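Local coordinates for RND efflux system, outer membrane lipoprotein, NodT family (Burkholderia mallei, PDB 6U94) that probably serves as the outer membrane channel component of an RND-type efflux system, letting exported compounds leave the cell, at residues D78-R90 / Q235-I247. Sequence-based numbering, arbitrary orientation.
Sequences DIDEARALYRIQR and QIAQDENALAVLI
A82 and A242 sit against each other where helices 78-86 and 235-247 run antiparallel, at 175°, with axes 8.4 Å apart. A82 CB lies 3.7 Å from A242 CB, and the small methyls let the backbones close in to 4.2 Å between the two CA atoms. L246 fills one flank of this buried centre: its CG stands 3.6 Å from A82 CB, while CD2 reaches across to I79 CG1 at about a right angle. Y86 continues the packing, its CD1 3.7 Å from A242 CB, while its hydroxyl turns off to E169 on helix 156-203. V245 belongs to the tight part too, with CG1 packed on D78 O and CB. The D78 carboxylate pairs with R70, which also bonds V245 O, tying the two helices together.

The looser side, nearer solvent, begins where L85 lays CD1 over N241 CB at 3.8 Å. The exposed E81, its extended chain starting with CG anti to the backbone N, brings its carboxylate up to the V245 methyls, OE1 4.0 Å from CG1.

Past the end of helix 78-86 the contact becomes polar. The R90 chain bends at chi3 (-110°) and slips its guanidinium between Y86 O on one face and Q235 CB on the other, the Q235 amide stacked over the same face as its CB, planes 13° apart. NH2 meets D239 OD1 in a nearly coplanar salt bridge, modelled at an improbably short 2.5 Å whose exact length is doubtful, and makes a weak hydrogen bond to Q238 OE1. D180 of helix 156-203 takes NH1, so two nitrogens are held and the guanidinium's orientation is fixed.

The contact thus packs short helix 72-86 antiparallel on long helix 211-247, consistent with the helical part of outer membrane factors, which in relatives assemble as trimers.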
loop_
_atom_site.group_PDB
_atom_site.type_symbol
_atom_site.label_atom_id
_atom_site.label_comp_id
_atom_site.label_asym_id
_atom_site.label_seq_id
_atom_site.Cartn_x
_atom_site.Cartn_y
_atom_site.Cartn_z
ATOM N N ASP A 78 -12.090 -14.852 -1.118
ATOM C CA ASP A 78 -12.671 -13.551 -1.431
ATOM C C ASP A 78 -11.592 -12.490 -1.607
ATOM O O ASP A 78 -11.680 -11.650 -2.511
ATOM C CB ASP A 78 -13.657 -13.138 -0.338
ATOM C CG ASP A 78 -14.918 -13.984 -0.338
ATOM O OD1 ASP A 78 -15.094 -14.800 -1.268
ATOM O OD2 ASP A 78 -15.736 -13.830 0.592
ATOM N N ILE A 79 -10.573 -12.511 -0.747
ATOM C CA ILE A 79 -9.451 -11.592 -0.892
ATOM C C ILE A 79 -8.736 -11.837 -2.212
ATOM O O ILE A 79 -8.310 -10.897 -2.893
ATOM C CB ILE A 79 -8.498 -11.735 0.310
ATOM C CG1 ILE A 79 -9.214 -11.340 1.601
ATOM C CG2 ILE A 79 -7.247 -10.899 0.110
ATOM C CD1 ILE A 79 -8.521 -11.825 2.857
ATOM N N ASP A 80 -8.605 -13.106 -2.602
ATOM C CA ASP A 80 -7.974 -13.429 -3.876
ATOM C C ASP A 80 -8.793 -12.896 -5.045
ATOM O O ASP A 80 -8.237 -12.339 -5.999
ATOM C CB ASP A 80 -7.790 -14.941 -3.997
ATOM C CG ASP A 80 -6.389 -15.325 -4.418
ATOM O OD1 ASP A 80 -5.531 -15.514 -3.529
ATOM O OD2 ASP A 80 -6.147 -15.442 -5.638
ATOM N N GLU A 81 -10.118 -13.061 -4.992
ATOM C CA GLU A 81 -10.965 -12.577 -6.077
ATOM C C GLU A 81 -10.964 -11.055 -6.144
ATOM O O GLU A 81 -10.924 -10.478 -7.238
ATOM C CB GLU A 81 -12.391 -13.101 -5.907
ATOM C CG GLU A 81 -13.378 -12.538 -6.922
ATOM C CD GLU A 81 -14.802 -13.006 -6.680
ATOM O OE1 GLU A 81 -15.027 -13.787 -5.727
ATOM O OE2 GLU A 81 -15.699 -12.591 -7.445
ATOM N N ALA A 82 -11.016 -10.390 -4.988
ATOM C CA ALA A 82 -11.067 -8.932 -4.965
ATOM C C ALA A 82 -9.787 -8.330 -5.528
ATOM O O ALA A 82 -9.833 -7.397 -6.338
ATOM C CB ALA A 82 -11.316 -8.437 -3.540
ATOM N N ARG A 83 -8.632 -8.854 -5.110
ATOM C CA ARG A 83 -7.360 -8.347 -5.613
ATOM C C ARG A 83 -7.264 -8.495 -7.126
ATOM O O ARG A 83 -6.755 -7.603 -7.815
ATOM C CB ARG A 83 -6.201 -9.071 -4.927
ATOM C CG ARG A 83 -5.998 -8.667 -3.479
ATOM C CD ARG A 83 -5.092 -9.644 -2.751
ATOM N NE ARG A 83 -3.828 -9.853 -3.451
ATOM C CZ ARG A 83 -2.776 -9.049 -3.347
ATOM N NH1 ARG A 83 -2.839 -7.972 -2.574
ATOM N NH2 ARG A 83 -1.665 -9.319 -4.019
ATOM N N ALA A 84 -7.755 -9.616 -7.662
ATOM C CA ALA A 84 -7.744 -9.808 -9.108
ATOM C C ALA A 84 -8.664 -8.821 -9.812
ATOM O O ALA A 84 -8.429 -8.478 -10.976
ATOM C CB ALA A 84 -8.143 -11.243 -9.455
ATOM N N LEU A 85 -9.707 -8.348 -9.126
ATOM C CA LEU A 85 -10.644 -7.433 -9.765
ATOM C C LEU A 85 -10.043 -6.045 -9.945
ATOM O O LEU A 85 -10.223 -5.421 -10.996
ATOM C CB LEU A 85 -11.939 -7.350 -8.957
ATOM C CG LEU A 85 -12.947 -8.478 -9.195
ATOM C CD1 LEU A 85 -14.228 -8.236 -8.412
ATOM C CD2 LEU A 85 -13.242 -8.622 -10.680
ATOM N N TYR A 86 -9.320 -5.543 -8.941
ATOM C CA TYR A 86 -8.920 -4.143 -8.937
ATOM C C TYR A 86 -7.431 -3.892 -8.742
ATOM O O TYR A 86 -7.010 -2.743 -8.896
ATOM C CB TYR A 86 -9.682 -3.378 -7.842
ATOM C CG TYR A 86 -8.950 -3.338 -6.520
ATOM C CD1 TYR A 86 -8.917 -4.451 -5.689
ATOM C CD2 TYR A 86 -8.285 -2.190 -6.106
ATOM C CE1 TYR A 86 -8.243 -4.421 -4.480
ATOM C CE2 TYR A 86 -7.607 -2.149 -4.903
ATOM C CZ TYR A 86 -7.590 -3.268 -4.092
ATOM O OH TYR A 86 -6.920 -3.237 -2.889
ATOM N N ARG A 87 -6.624 -4.898 -8.411
ATOM C CA ARG A 87 -5.264 -4.598 -7.982
ATOM C C ARG A 87 -4.189 -5.310 -8.797
ATOM O O ARG A 87 -3.210 -4.677 -9.206
ATOM C CB ARG A 87 -5.098 -4.941 -6.500
ATOM C CG ARG A 87 -3.841 -4.353 -5.881
ATOM C CD ARG A 87 -3.896 -4.418 -4.368
ATOM N NE ARG A 87 -2.762 -3.738 -3.750
ATOM C CZ ARG A 87 -2.515 -3.735 -2.443
ATOM N NH1 ARG A 87 -3.322 -4.382 -1.608
ATOM N NH2 ARG A 87 -1.459 -3.087 -1.970
ATOM N N ILE A 88 -4.350 -6.616 -9.028
ATOM C CA ILE A 88 -3.280 -7.403 -9.642
ATOM C C ILE A 88 -2.940 -6.866 -11.028
ATOM O O ILE A 88 -1.764 -6.715 -11.381
ATOM C CB ILE A 88 -3.666 -8.891 -9.699
ATOM C CG1 ILE A 88 -4.099 -9.387 -8.319
ATOM C CG2 ILE A 88 -2.499 -9.721 -10.210
ATOM C CD1 ILE A 88 -3.013 -9.304 -7.279
ATOM N N GLN A 89 -3.961 -6.567 -11.830
ATOM C CA GLN A 89 -3.729 -6.129 -13.200
ATOM C C GLN A 89 -3.410 -4.643 -13.315
ATOM O O GLN A 89 -2.937 -4.214 -14.373
ATOM C CB GLN A 89 -4.938 -6.465 -14.075
ATOM C CG GLN A 89 -5.103 -7.951 -14.373
ATOM C CD GLN A 89 -4.017 -8.511 -15.284
ATOM O OE1 GLN A 89 -3.059 -7.822 -15.638
ATOM N NE2 GLN A 89 -4.169 -9.771 -15.674
ATOM N N ARG A 90 -3.653 -3.851 -12.275
ATOM C CA ARG A 90 -3.258 -2.451 -12.277
ATOM C C ARG A 90 -1.839 -2.242 -11.765
ATOM O O ARG A 90 -1.420 -1.094 -11.580
ATOM C CB ARG A 90 -4.244 -1.618 -11.456
ATOM C CG ARG A 90 -5.405 -1.082 -12.272
ATOM C CD ARG A 90 -6.139 0.002 -11.514
ATOM N NE ARG A 90 -7.464 -0.426 -11.082
ATOM C CZ ARG A 90 -8.203 0.235 -10.200
ATOM N NH1 ARG A 90 -7.740 1.350 -9.648
ATOM N NH2 ARG A 90 -9.404 -0.220 -9.863
ATOM N N GLN A 235 -12.491 1.849 -13.595
ATOM C CA GLN A 235 -11.732 1.509 -12.396
ATOM C C GLN A 235 -12.566 1.722 -11.139
ATOM O O GLN A 235 -12.437 0.967 -10.168
ATOM C CB GLN A 235 -10.441 2.324 -12.338
ATOM C CG GLN A 235 -9.437 1.965 -13.427
ATOM C CD GLN A 235 -8.117 2.700 -13.280
ATOM O OE1 GLN A 235 -7.956 3.546 -12.400
ATOM N NE2 GLN A 235 -7.162 2.376 -14.144
ATOM N N ILE A 236 -13.429 2.741 -11.140
ATOM C CA ILE A 236 -14.372 2.920 -10.038
ATOM C C ILE A 236 -15.277 1.702 -9.915
ATOM O O ILE A 236 -15.563 1.231 -8.807
ATOM C CB ILE A 236 -15.187 4.213 -10.238
ATOM C CG1 ILE A 236 -14.343 5.438 -9.880
ATOM C CG2 ILE A 236 -16.471 4.183 -9.417
ATOM C CD1 ILE A 236 -15.068 6.751 -10.084
ATOM N N ALA A 237 -15.736 1.169 -11.050
ATOM C CA ALA A 237 -16.583 -0.018 -11.026
ATOM C C ALA A 237 -15.848 -1.211 -10.425
ATOM O O ALA A 237 -16.417 -1.961 -9.624
ATOM C CB ALA A 237 -17.070 -0.340 -12.438
ATOM N N GLN A 238 -14.578 -1.397 -10.795
ATOM C CA GLN A 238 -13.801 -2.507 -10.252
ATOM C C GLN A 238 -13.601 -2.362 -8.749
ATOM O O GLN A 238 -13.703 -3.346 -8.006
ATOM C CB GLN A 238 -12.450 -2.598 -10.961
ATOM C CG GLN A 238 -12.529 -2.831 -12.460
ATOM C CD GLN A 238 -11.184 -2.649 -13.138
ATOM O OE1 GLN A 238 -10.240 -2.134 -12.537
ATOM N NE2 GLN A 238 -11.089 -3.073 -14.393
ATOM N N ASP A 239 -13.303 -1.145 -8.285
ATOM C CA ASP A 239 -13.127 -0.914 -6.854
ATOM C C ASP A 239 -14.379 -1.293 -6.077
ATOM O O ASP A 239 -14.299 -1.946 -5.028
ATOM C CB ASP A 239 -12.775 0.552 -6.595
ATOM C CG ASP A 239 -11.492 0.980 -7.277
ATOM O OD1 ASP A 239 -10.798 0.126 -7.868
ATOM O OD2 ASP A 239 -11.179 2.184 -7.221
ATOM N N GLU A 240 -15.548 -0.888 -6.576
ATOM C CA GLU A 240 -16.790 -1.175 -5.871
ATOM C C GLU A 240 -17.116 -2.665 -5.892
ATOM O O GLU A 240 -17.693 -3.184 -4.927
ATOM C CB GLU A 240 -17.932 -0.358 -6.478
ATOM C CG GLU A 240 -17.725 1.143 -6.358
ATOM C CD GLU A 240 -18.831 1.948 -7.017
ATOM O OE1 GLU A 240 -19.491 1.422 -7.938
ATOM O OE2 GLU A 240 -19.041 3.109 -6.605
ATOM N N ASN A 241 -16.759 -3.366 -6.971
ATOM C CA ASN A 241 -16.952 -4.813 -7.010
ATOM C C ASN A 241 -16.079 -5.507 -5.973
ATOM O O ASN A 241 -16.568 -6.313 -5.171
ATOM C CB ASN A 241 -16.649 -5.352 -8.410
ATOM C CG ASN A 241 -17.903 -5.687 -9.190
ATOM O OD1 ASN A 241 -18.958 -5.087 -8.981
ATOM N ND2 ASN A 241 -17.797 -6.658 -10.091
ATOM N N ALA A 242 -14.778 -5.204 -5.974
ATOM C CA ALA A 242 -13.868 -5.818 -5.015
ATOM C C ALA A 242 -14.254 -5.466 -3.587
ATOM O O ALA A 242 -14.126 -6.296 -2.678
ATOM C CB ALA A 242 -12.428 -5.387 -5.305
ATOM N N LEU A 243 -14.735 -4.240 -3.370
ATOM C CA LEU A 243 -15.157 -3.840 -2.033
ATOM C C LEU A 243 -16.354 -4.661 -1.569
ATOM O O LEU A 243 -16.429 -5.057 -0.400
ATOM C CB LEU A 243 -15.483 -2.347 -2.014
ATOM C CG LEU A 243 -15.537 -1.661 -0.650
ATOM C CD1 LEU A 243 -14.261 -1.926 0.129
ATOM C CD2 LEU A 243 -15.752 -0.166 -0.821
ATOM N N ALA A 244 -17.297 -4.930 -2.476
ATOM C CA ALA A 244 -18.442 -5.764 -2.127
ATOM C C ALA A 244 -18.007 -7.187 -1.803
ATOM O O ALA A 244 -18.536 -7.806 -0.874
ATOM C CB ALA A 244 -19.463 -5.758 -3.265
ATOM N N VAL A 245 -17.041 -7.720 -2.555
ATOM C CA VAL A 245 -16.523 -9.054 -2.269
ATOM C C VAL A 245 -15.840 -9.081 -0.908
ATOM O O VAL A 245 -15.999 -10.036 -0.136
ATOM C CB VAL A 245 -15.566 -9.507 -3.389
ATOM C CG1 VAL A 245 -14.906 -10.832 -3.027
ATOM C CG2 VAL A 245 -16.306 -9.619 -4.710
ATOM N N LEU A 246 -15.080 -8.031 -0.591
ATOM C CA LEU A 246 -14.288 -8.032 0.636
ATOM C C LEU A 246 -15.168 -7.971 1.877
ATOM O O LEU A 246 -14.844 -8.583 2.901
ATOM C CB LEU A 246 -13.300 -6.867 0.624
ATOM C CG LEU A 246 -12.063 -7.069 -0.249
ATOM C CD1 LEU A 246 -11.217 -5.807 -0.274
ATOM C CD2 LEU A 246 -11.254 -8.256 0.251
ATOM N N ILE A 247 -16.278 -7.231 1.816
ATOM C CA ILE A 247 -17.181 -7.157 2.961
ATOM C C ILE A 247 -18.246 -8.243 2.936
ATOM O O ILE A 247 -18.991 -8.388 3.918
ATOM C CB ILE A 247 -17.861 -5.777 3.055
ATOM C CG1 ILE A 247 -18.731 -5.522 1.825
ATOM C CG2 ILE A 247 -16.816 -4.679 3.219
ATOM C CD1 ILE A 247 -19.637 -4.319 1.965
#